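Local coordinates for activator of Hsp90 ATPase homologue 1/2-like C-terminal domain-containing protein (Staphylococcus saprophyticus subsp. saprophyticus, PDB 3Q6A) that is of unknown function but belongs to the AHA1 family and has its Bet v 1-like helix-grip fold, at residues Thr15-Phe20 with Ser35-Gln40; Gly27-Ser32 with Lys120-His125; Gln80-Glu85 with Val89-Glu94. All coordinates share one frame; numbering follows the deposited sequence.

Interaction 1 of 3, residues Thr15-Phe20 with Ser35-Gln40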
loop_
_atom_site.group_PDB
_atom_site.type_symbol
_atom_site.label_atom_id
_atom_site.label_comp_id
_atom_site.label_asym_id
_atom_site.label_seq_id
_atom_site.Cartn_x
_atom_site.Cartn_y
_atom_site.Cartn_z
ATOM N N THR D 15 -18.646 9.409 2.733
ATOM C CA THR D 15 -18.054 8.628 3.804
ATOM C C THR D 15 -16.527 8.653 3.777
ATOM O O THR D 15 -15.890 8.690 4.826
ATOM C CB THR D 15 -18.510 7.161 3.745
ATOM O OG1 THR D 15 -19.935 7.101 3.876
ATOM C CG2 THR D 15 -17.870 6.362 4.877
ATOM N N VAL D 16 -15.951 8.622 2.584
ATOM C CA VAL D 16 -14.496 8.653 2.459
ATOM C C VAL D 16 -13.997 10.050 2.849
ATOM O O VAL D 16 -13.014 10.187 3.571
ATOM C CB VAL D 16 -14.045 8.335 1.017
ATOM C CG1 VAL D 16 -12.516 8.389 0.927
ATOM C CG2 VAL D 16 -14.549 6.941 0.603
ATOM N N PHE D 17 -14.686 11.084 2.371
ATOM C CA PHE D 17 -14.323 12.466 2.680
ATOM C C PHE D 17 -14.324 12.647 4.191
ATOM O O PHE D 17 -13.372 13.179 4.765
ATOM C CB PHE D 17 -15.327 13.434 2.036
ATOM C CG PHE D 17 -15.105 14.889 2.402
ATOM C CD1 PHE D 17 -14.184 15.670 1.703
ATOM C CD2 PHE D 17 -15.816 15.466 3.451
ATOM C CE1 PHE D 17 -13.977 17.015 2.049
ATOM C CE2 PHE D 17 -15.616 16.802 3.805
ATOM C CZ PHE D 17 -14.695 17.576 3.101
ATOM N N GLU D 18 -15.389 12.178 4.837
ATOM C CA GLU D 18 -15.520 12.287 6.280
ATOM C C GLU D 18 -14.404 11.580 7.034
ATOM O O GLU D 18 -14.020 12.009 8.122
ATOM C CB GLU D 18 -16.865 11.727 6.747
ATOM C CG GLU D 18 -18.072 12.613 6.443
ATOM C CD GLU D 18 -18.009 13.983 7.127
ATOM O OE1 GLU D 18 -17.849 14.037 8.366
ATOM O OE2 GLU D 18 -18.124 15.000 6.417
ATOM N N ALA D 19 -13.898 10.485 6.466
ATOM C CA ALA D 19 -12.830 9.726 7.098
ATOM C C ALA D 19 -11.596 10.592 7.353
ATOM O O ALA D 19 -10.895 10.389 8.351
ATOM C CB ALA D 19 -12.457 8.508 6.225
ATOM N N PHE D 20 -11.339 11.548 6.467
ATOM C CA PHE D 20 -10.181 12.434 6.623
ATOM C C PHE D 20 -10.450 13.618 7.557
ATOM O O PHE D 20 -9.719 13.829 8.526
ATOM C CB PHE D 20 -9.723 13.014 5.271
ATOM C CG PHE D 20 -9.028 12.022 4.347
ATOM C CD1 PHE D 20 -9.762 11.194 3.488
ATOM C CD2 PHE D 20 -7.633 11.960 4.304
ATOM C CE1 PHE D 20 -9.112 10.317 2.597
ATOM C CE2 PHE D 20 -6.967 11.093 3.420
ATOM C CZ PHE D 20 -7.710 10.268 2.562
ATOM N N SER D 35 -6.742 18.042 15.679
ATOM C CA SER D 35 -7.182 19.049 16.635
ATOM C C SER D 35 -8.663 19.370 16.435
ATOM O O SER D 35 -9.415 19.502 17.398
ATOM C CB SER D 35 -6.330 20.315 16.493
ATOM O OG SER D 35 -6.403 20.848 15.180
ATOM N N GLU D 36 -9.075 19.487 15.176
ATOM C CA GLU D 36 -10.467 19.780 14.852
ATOM C C GLU D 36 -10.760 19.383 13.408
ATOM O O GLU D 36 -9.844 19.039 12.655
ATOM C CB GLU D 36 -10.761 21.271 15.051
ATOM C CG GLU D 36 -9.919 22.202 14.192
ATOM C CD GLU D 36 -10.331 23.662 14.310
ATOM O OE1 GLU D 36 -11.500 23.988 14.005
ATOM O OE2 GLU D 36 -9.484 24.491 14.705
ATOM N N ARG D 37 -12.035 19.435 13.029
ATOM C CA ARG D 37 -12.454 19.076 11.682
ATOM C C ARG D 37 -11.724 19.923 10.647
ATOM O O ARG D 37 -11.478 21.112 10.850
ATOM C CB ARG D 37 -13.970 19.256 11.531
ATOM C CG ARG D 37 -14.506 18.921 10.144
ATOM C CD ARG D 37 -15.975 19.313 9.987
ATOM N NE ARG D 37 -16.457 19.096 8.621
ATOM C CZ ARG D 37 -16.989 17.960 8.171
ATOM N NH1 ARG D 37 -17.130 16.914 8.975
ATOM N NH2 ARG D 37 -17.363 17.867 6.904
ATOM N N TRP D 38 -11.381 19.302 9.530
ATOM C CA TRP D 38 -10.672 19.994 8.471
ATOM C C TRP D 38 -11.579 20.988 7.743
ATOM O O TRP D 38 -12.534 20.597 7.070
ATOM C CB TRP D 38 -10.094 18.970 7.490
ATOM C CG TRP D 38 -9.060 18.063 8.109
ATOM C CD1 TRP D 38 -8.843 17.845 9.442
ATOM C CD2 TRP D 38 -8.107 17.252 7.414
ATOM N NE1 TRP D 38 -7.811 16.954 9.618
ATOM C CE2 TRP D 38 -7.343 16.573 8.389
ATOM C CE3 TRP D 38 -7.825 17.032 6.060
ATOM C CZ2 TRP D 38 -6.311 15.689 8.051
ATOM C CZ3 TRP D 38 -6.796 16.151 5.724
ATOM C CH2 TRP D 38 -6.055 15.494 6.719
ATOM N N GLU D 39 -11.270 22.274 7.889
ATOM C CA GLU D 39 -12.046 23.343 7.260
ATOM C C GLU D 39 -11.153 24.293 6.462
ATOM O O GLU D 39 -10.017 24.554 6.844
ATOM C CB GLU D 39 -12.807 24.117 8.331
ATOM N N GLN D 40 -11.672 24.806 5.352
ATOM C CA GLN D 40 -10.920 25.724 4.501
ATOM C C GLN D 40 -10.466 26.978 5.255
ATOM O O GLN D 40 -11.266 27.870 5.522
ATOM C CB GLN D 40 -11.787 26.120 3.300
ATOM C CG GLN D 40 -11.186 27.145 2.364
ATOM C CD GLN D 40 -11.960 27.252 1.064
ATOM O OE1 GLN D 40 -11.922 26.342 0.229
ATOM N NE2 GLN D 40 -12.678 28.357 0.887
#

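Interaction 2 of 3, residues Gly27-Ser32 with Lys120-His125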
loop_
_atom_site.group_PDB
_atom_site.type_symbol
_atom_site.label_atom_id
_atom_site.label_comp_id
_atom_site.label_asym_id
_atom_site.label_seq_id
_atom_site.Cartn_x
_atom_site.Cartn_y
_atom_site.Cartn_z
ATOM N N GLY D 27 -7.909 8.592 12.805
ATOM C CA GLY D 27 -7.078 7.652 13.542
ATOM C C GLY D 27 -7.130 6.211 13.071
ATOM O O GLY D 27 -6.265 5.401 13.409
ATOM N N GLY D 28 -8.141 5.879 12.282
ATOM C CA GLY D 28 -8.253 4.513 11.819
ATOM C C GLY D 28 -7.342 4.174 10.655
ATOM O O GLY D 28 -7.229 3.002 10.300
ATOM N N PHE D 29 -6.697 5.171 10.051
ATOM C CA PHE D 29 -5.831 4.890 8.903
ATOM C C PHE D 29 -4.637 5.840 8.713
ATOM O O PHE D 29 -3.736 5.561 7.928
ATOM C CB PHE D 29 -6.677 4.885 7.624
ATOM C CG PHE D 29 -7.211 6.250 7.241
ATOM C CD1 PHE D 29 -6.572 7.014 6.260
ATOM C CD2 PHE D 29 -8.317 6.788 7.893
ATOM C CE1 PHE D 29 -7.023 8.301 5.929
ATOM C CE2 PHE D 29 -8.779 8.075 7.576
ATOM C CZ PHE D 29 -8.132 8.836 6.591
ATOM N N TRP D 30 -4.624 6.962 9.419
ATOM C CA TRP D 30 -3.532 7.909 9.251
ATOM C C TRP D 30 -3.135 8.484 10.610
ATOM O O TRP D 30 -2.866 7.729 11.541
ATOM C CB TRP D 30 -3.979 9.003 8.287
ATOM C CG TRP D 30 -2.877 9.754 7.621
ATOM C CD1 TRP D 30 -1.533 9.606 7.817
ATOM C CD2 TRP D 30 -3.030 10.768 6.625
ATOM N NE1 TRP D 30 -0.843 10.469 6.999
ATOM C CE2 TRP D 30 -1.741 11.194 6.259
ATOM C CE3 TRP D 30 -4.139 11.361 6.008
ATOM C CZ2 TRP D 30 -1.527 12.188 5.298
ATOM C CZ3 TRP D 30 -3.933 12.340 5.060
ATOM C CH2 TRP D 30 -2.632 12.749 4.712
ATOM N N PHE D 31 -3.116 9.806 10.734
ATOM C CA PHE D 31 -2.756 10.441 12.003
ATOM C C PHE D 31 -3.567 9.886 13.170
ATOM O O PHE D 31 -4.751 9.552 13.026
ATOM C CB PHE D 31 -2.965 11.952 11.904
ATOM C CG PHE D 31 -2.221 12.586 10.771
ATOM C CD1 PHE D 31 -0.833 12.714 10.817
ATOM C CD2 PHE D 31 -2.895 13.037 9.644
ATOM C CE1 PHE D 31 -0.135 13.281 9.762
ATOM C CE2 PHE D 31 -2.203 13.609 8.573
ATOM C CZ PHE D 31 -0.819 13.731 8.634
ATOM N N SER D 32 -2.916 9.792 14.325
ATOM C CA SER D 32 -3.528 9.275 15.547
ATOM C C SER D 32 -4.688 10.163 15.993
ATOM O O SER D 32 -5.672 9.682 16.564
ATOM C CB SER D 32 -2.485 9.229 16.668
ATOM O OG SER D 32 -1.252 8.716 16.196
ATOM N N LYS D 120 -8.618 2.171 2.740
ATOM C CA LYS D 120 -9.517 1.198 2.120
ATOM C C LYS D 120 -9.961 0.117 3.101
ATOM O O LYS D 120 -11.161 -0.217 3.201
ATOM C CB LYS D 120 -8.831 0.586 0.895
ATOM C CG LYS D 120 -9.683 -0.417 0.102
ATOM C CD LYS D 120 -8.902 -1.026 -1.052
ATOM C CE LYS D 120 -9.746 -2.035 -1.851
ATOM N NZ LYS D 120 -10.882 -1.384 -2.618
ATOM N N VAL D 121 -9.004 -0.421 3.850
ATOM C CA VAL D 121 -9.317 -1.452 4.824
ATOM C C VAL D 121 -10.206 -0.927 5.954
ATOM O O VAL D 121 -11.150 -1.598 6.377
ATOM C CB VAL D 121 -8.040 -2.020 5.454
ATOM C CG1 VAL D 121 -8.402 -3.056 6.506
ATOM C CG2 VAL D 121 -7.161 -2.626 4.366
ATOM N N TYR D 122 -9.896 0.267 6.449
ATOM C CA TYR D 122 -10.677 0.851 7.535
ATOM C C TYR D 122 -12.142 1.089 7.138
ATOM O O TYR D 122 -13.055 0.776 7.908
ATOM C CB TYR D 122 -10.022 2.160 7.998
ATOM C CG TYR D 122 -10.873 3.025 8.909
ATOM C CD1 TYR D 122 -11.267 2.568 10.165
ATOM C CD2 TYR D 122 -11.292 4.296 8.504
ATOM C CE1 TYR D 122 -12.069 3.358 11.005
ATOM C CE2 TYR D 122 -12.093 5.097 9.339
ATOM C CZ TYR D 122 -12.477 4.615 10.584
ATOM O OH TYR D 122 -13.290 5.373 11.406
ATOM N N LEU D 123 -12.364 1.627 5.948
ATOM C CA LEU D 123 -13.726 1.915 5.486
ATOM C C LEU D 123 -14.491 0.701 4.949
ATOM O O LEU D 123 -15.719 0.642 5.051
ATOM C CB LEU D 123 -13.699 3.009 4.420
ATOM C CG LEU D 123 -13.228 4.385 4.924
ATOM C CD1 LEU D 123 -13.172 5.392 3.774
ATOM C CD2 LEU D 123 -14.177 4.857 6.022
ATOM N N GLU D 124 -13.782 -0.266 4.384
ATOM C CA GLU D 124 -14.458 -1.444 3.834
ATOM C C GLU D 124 -14.649 -2.562 4.854
ATOM O O GLU D 124 -15.527 -3.406 4.680
ATOM C CB GLU D 124 -13.697 -1.983 2.616
ATOM C CG GLU D 124 -13.820 -1.112 1.367
ATOM C CD GLU D 124 -13.060 -1.662 0.185
ATOM O OE1 GLU D 124 -12.612 -2.829 0.250
ATOM O OE2 GLU D 124 -12.917 -0.948 -0.827
ATOM N N HIS D 125 -13.854 -2.570 5.922
ATOM C CA HIS D 125 -13.969 -3.633 6.917
ATOM C C HIS D 125 -14.064 -3.214 8.375
ATOM O O HIS D 125 -14.280 -4.059 9.244
ATOM C CB HIS D 125 -12.803 -4.612 6.772
ATOM C CG HIS D 125 -12.837 -5.388 5.498
ATOM N ND1 HIS D 125 -13.919 -6.158 5.131
ATOM C CD2 HIS D 125 -11.948 -5.472 4.480
ATOM C CE1 HIS D 125 -13.699 -6.678 3.936
ATOM N NE2 HIS D 125 -12.511 -6.277 3.519
#

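Interaction 3 of 3, residues Gln80-Glu85 with Val89-Glu94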
loop_
_atom_site.group_PDB
_atom_site.type_symbol
_atom_site.label_atom_id
_atom_site.label_comp_id
_atom_site.label_asym_id
_atom_site.label_seq_id
_atom_site.Cartn_x
_atom_site.Cartn_y
_atom_site.Cartn_z
ATOM N N GLN D 80 -8.373 14.262 -3.650
ATOM C CA GLN D 80 -9.641 14.400 -4.376
ATOM C C GLN D 80 -10.486 13.154 -4.234
ATOM O O GLN D 80 -9.955 12.063 -4.054
ATOM C CB GLN D 80 -9.372 14.646 -5.853
ATOM C CG GLN D 80 -8.431 15.800 -6.132
ATOM C CD GLN D 80 -8.183 15.986 -7.609
ATOM O OE1 GLN D 80 -9.093 16.341 -8.359
ATOM N NE2 GLN D 80 -6.957 15.742 -8.040
ATOM N N PHE D 81 -11.804 13.325 -4.317
ATOM C CA PHE D 81 -12.737 12.216 -4.204
ATOM C C PHE D 81 -13.714 12.250 -5.382
ATOM O O PHE D 81 -14.452 13.221 -5.545
ATOM C CB PHE D 81 -13.508 12.306 -2.884
ATOM C CG PHE D 81 -12.639 12.546 -1.677
ATOM C CD1 PHE D 81 -12.038 13.785 -1.470
ATOM C CD2 PHE D 81 -12.406 11.529 -0.752
ATOM C CE1 PHE D 81 -11.213 14.009 -0.362
ATOM C CE2 PHE D 81 -11.585 11.738 0.358
ATOM C CZ PHE D 81 -10.986 12.984 0.554
ATOM N N GLU D 82 -13.694 11.198 -6.204
ATOM C CA GLU D 82 -14.571 11.077 -7.368
ATOM C C GLU D 82 -15.466 9.855 -7.219
ATOM O O GLU D 82 -15.088 8.849 -6.603
ATOM C CB GLU D 82 -13.779 10.902 -8.662
ATOM C CG GLU D 82 -12.873 12.035 -9.069
ATOM C CD GLU D 82 -12.153 11.718 -10.365
ATOM O OE1 GLU D 82 -11.504 10.653 -10.428
ATOM O OE2 GLU D 82 -12.238 12.522 -11.321
ATOM N N GLU D 83 -16.662 9.928 -7.786
ATOM C CA GLU D 83 -17.556 8.789 -7.692
ATOM C C GLU D 83 -17.152 7.731 -8.696
ATOM O O GLU D 83 -16.666 8.049 -9.792
ATOM C CB GLU D 83 -19.009 9.219 -7.958
ATOM C CG GLU D 83 -19.649 9.969 -6.815
ATOM C CD GLU D 83 -21.154 10.045 -6.964
ATOM O OE1 GLU D 83 -21.618 10.752 -7.878
ATOM O OE2 GLU D 83 -21.868 9.382 -6.177
ATOM N N SER D 84 -17.344 6.468 -8.315
ATOM C CA SER D 84 -17.095 5.332 -9.201
ATOM C C SER D 84 -18.245 4.344 -8.953
ATOM O O SER D 84 -18.965 4.443 -7.956
ATOM C CB SER D 84 -15.740 4.647 -8.912
ATOM O OG SER D 84 -15.709 4.076 -7.623
ATOM N N GLU D 85 -18.419 3.401 -9.866
ATOM C CA GLU D 85 -19.475 2.403 -9.749
ATOM C C GLU D 85 -19.576 1.770 -8.353
ATOM O O GLU D 85 -20.626 1.829 -7.712
ATOM C CB GLU D 85 -19.240 1.307 -10.799
ATOM C CG GLU D 85 -20.393 0.332 -10.974
ATOM C CD GLU D 85 -19.989 -0.922 -11.737
ATOM O OE1 GLU D 85 -19.376 -0.799 -12.821
ATOM O OE2 GLU D 85 -20.291 -2.032 -11.250
ATOM N N VAL D 89 -13.210 6.858 -5.835
ATOM C CA VAL D 89 -11.808 6.757 -6.227
ATOM C C VAL D 89 -11.145 7.953 -5.564
ATOM O O VAL D 89 -11.537 9.090 -5.813
ATOM C CB VAL D 89 -11.596 6.865 -7.736
ATOM C CG1 VAL D 89 -10.109 7.025 -8.047
ATOM C CG2 VAL D 89 -12.143 5.595 -8.417
ATOM N N VAL D 90 -10.159 7.692 -4.712
ATOM C CA VAL D 90 -9.440 8.767 -4.040
ATOM C C VAL D 90 -8.160 9.004 -4.833
ATOM O O VAL D 90 -7.463 8.059 -5.210
ATOM C CB VAL D 90 -9.056 8.387 -2.593
ATOM C CG1 VAL D 90 -8.359 9.582 -1.906
ATOM C CG2 VAL D 90 -10.282 7.955 -1.818
ATOM N N THR D 91 -7.848 10.261 -5.105
ATOM C CA THR D 91 -6.650 10.565 -5.845
ATOM C C THR D 91 -5.796 11.501 -5.023
ATOM O O THR D 91 -6.199 12.633 -4.770
ATOM C CB THR D 91 -6.969 11.251 -7.179
ATOM O OG1 THR D 91 -7.856 10.421 -7.938
ATOM C CG2 THR D 91 -5.697 11.469 -7.982
ATOM N N THR D 92 -4.631 11.025 -4.586
ATOM C CA THR D 92 -3.729 11.882 -3.820
ATOM C C THR D 92 -2.677 12.411 -4.791
ATOM O O THR D 92 -2.194 11.689 -5.663
ATOM C CB THR D 92 -3.024 11.122 -2.653
ATOM O OG1 THR D 92 -2.366 9.957 -3.162
ATOM C CG2 THR D 92 -4.024 10.717 -1.580
ATOM N N THR D 93 -2.345 13.690 -4.654
ATOM C CA THR D 93 -1.342 14.306 -5.501
ATOM C C THR D 93 -0.399 15.147 -4.646
ATOM O O THR D 93 -0.835 16.042 -3.915
ATOM C CB THR D 93 -1.972 15.225 -6.567
ATOM O OG1 THR D 93 -2.788 14.451 -7.455
ATOM C CG2 THR D 93 -0.884 15.908 -7.373
ATOM N N GLU D 94 0.888 14.826 -4.707
ATOM C CA GLU D 94 1.897 15.591 -3.964
ATOM C C GLU D 94 2.813 16.107 -5.063
ATOM O O GLU D 94 3.533 15.347 -5.709
ATOM C CB GLU D 94 2.652 14.707 -2.963
ATOM C CG GLU D 94 3.798 15.453 -2.284
ATOM C CD GLU D 94 4.434 14.687 -1.137
ATOM O OE1 GLU D 94 4.422 13.440 -1.148
ATOM O OE2 GLU D 94 4.968 15.348 -0.225
HETATM O O HOH W 1 -5.254 14.773 -6.235
HETATM O O HOH W 2 -10.359 11.015 -7.292
#

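Interaction 1 of 3, residues Thr15-Phe20 with Ser35-Gln40
Arg-37 and Glu-18 form a two-pronged salt bridge that, together with Trp-38 packed against the backbone of Phe-20, fastens helix 13-21 to the loop between strands 33-34 and 43-48. The guanidinium meets the carboxylate end-on, one terminal nitrogen to each oxygen. Arg-37 NH1 donates to Glu-18 OE1 at 3.0 Å, and Arg-37 NH2 donates to Glu-18 OE2, also at 3.0 Å. The first of these bonds has an N-H...O angle of 159°, and the second is about as straight. Both oxygens use the syn lone pair and lie close to the guanidinium plane, in keeping with the 21° between the two planar groups. A weak third bond joins Arg-37 NH1 to Glu-18 OE2 at 3.3 Å. The arginine chain extends from CG to NE, whereas the glutamate bends at chi2 (-62°), which turns its carboxylate toward the loop.

Phe-17 flanks the bridge: its CE2 lies 3.7 Å from Arg-37 NH2, with the nitrogen at the ring edge and near its plane, so this is not a cation-pi stack. Deeper in, Phe-20 O sits over one face of the Trp-38 indole, 3.6 Å from Trp-38 CE2 and offset toward the rim. Phe-20 CB approaches Trp-38 CZ3 at 4.3 Å, while the phenyl ring leads away toward Met-115 and Leu-119 of helix 102-125. The indole also touches Ile-44, Leu-46 and Ile-59 of the sheet, and the Trp-38 backbone hydrogen-bonds with Val-21.

The chemistry thus divides by depth: a backbone carbonyl over its face and apolar neighbours seat the buried tryptophan, while the paired bonds restrict rotation of the exposed arginine's head and probably balance its charge against that of Glu-18.

Interaction 2 of 3, residues Gly27-Ser32 with Lys120-His125
Tyr-122 lays its ring against the backbone of Gly-28, and this CH-pi contact is the tight part of a small interface that buries 140 Å² in total. Gly-28 CA stands 4.1 Å from the centroid of the Tyr-122 ring and 15° off its normal, which places it over the face. Its carbonyl oxygen lies nearer the base of the side chain, with Gly-28 O 3.7 Å from Tyr-122 CB. Because Gly-28 has no side chain, its backbone can come this near, and the CA atoms of Gly-28 and Tyr-122 are 6.1 Å apart. A chi1 of 167° sets the tyrosine CG opposite the backbone nitrogen and carries the ring across the loop.

Phe-29 adds an oblique ring contact, its CD2 3.9 Å from Tyr-122 CD2, and then continues inward as a buried residue against Cys-118 and Leu-119. That is the inner side; the Gly-28/Tyr-122 pair, though close, is only partly buried and lies at the outer side, where Tyr-122 also touches Lys-25.

Other residues of the turn have other partners. Lys-120 NZ bonds Glu-124 OE2 at 2.7 Å in a salt bridge, and Val-121 packs on Val-121 of the second subunit. Phe-29 thus sits between helix 13-21, where it meets Ala-19 and Phe-20, and helix 102-125, whose Lys-120 and Leu-123 reach strand 3-9.

Interaction 3 of 3, residues Gln80-Glu85 with Val89-Glu94
Thr-91 O is gripped from two sources, Gln-80 N at 2.9 Å and a bridging water at 2.8 Å, in the antiparallel beta hairpin of strands 75-84 and 87-94. The Gln-80 N-H points almost straight at the oxygen (174°). The same water accepts from Gln-80 NE2 at 2.7 Å and hydrogen-bonds Thr-93 OG1 at 2.8 Å. Extended beyond CG, the glutamine chain carries its amide to that water, so the backbone of Gln-80 reaches Thr-91 O directly and its side chain does so through the water.

Gln-80 with Thr-91 and Glu-82 with Val-89 are hydrogen-bonded pairs, each closed by two reciprocal backbone bonds; the shortest runs from Val-89 N to Glu-82 O at 2.8 Å. Between them Phe-81 and Val-90 form a non-hydrogen-bonded pair, where Val-90 CA makes a CA-H...O contact of 3.3 Å with Gln-80 O. The strand segments meet at 154°, close to antiparallel.

Side chains divide by face. Phe-81 CD2 and Val-90 CG2 meet at 4.3 Å on the side that packs against Val-16 of helix 13-21, with Leu-116 and Leu-119 of helix 102-125 also on Val-90. The opposite face carries Gln-80, Glu-82, Val-89 and Thr-91. Near the turn, Ser-84 OG hydrogen-bonds Gln-8 NE2 while Ser-84 CB rests 3.8 Å from Val-89 CG2.

From the N terminus, helix 13-21 opens interaction 1, which closes on the loop after strand 33-34. Interaction 2 starts at 27-32, within the chain enclosed by interaction 1, and closes only in the C-terminal part of helix 102-125, so the two cross. Interaction 3 follows interaction 1 in series and is a local hairpin nested within the long loop that interaction 2 closes. Helix 13-21 bridges the set: Phe-20 CE2 lies 3.8 Å from Phe-29 CE1, and Val-16 CG1 lies 3.5 Å from Phe-81 CE2. Interactions 2 and 3 do not touch, their nearest atoms being about 7 Å apart. Together they join helix 13-21 to the loop before strand 43-48, the 27-32 loop to helix 102-125, and two neighbouring strands to each other.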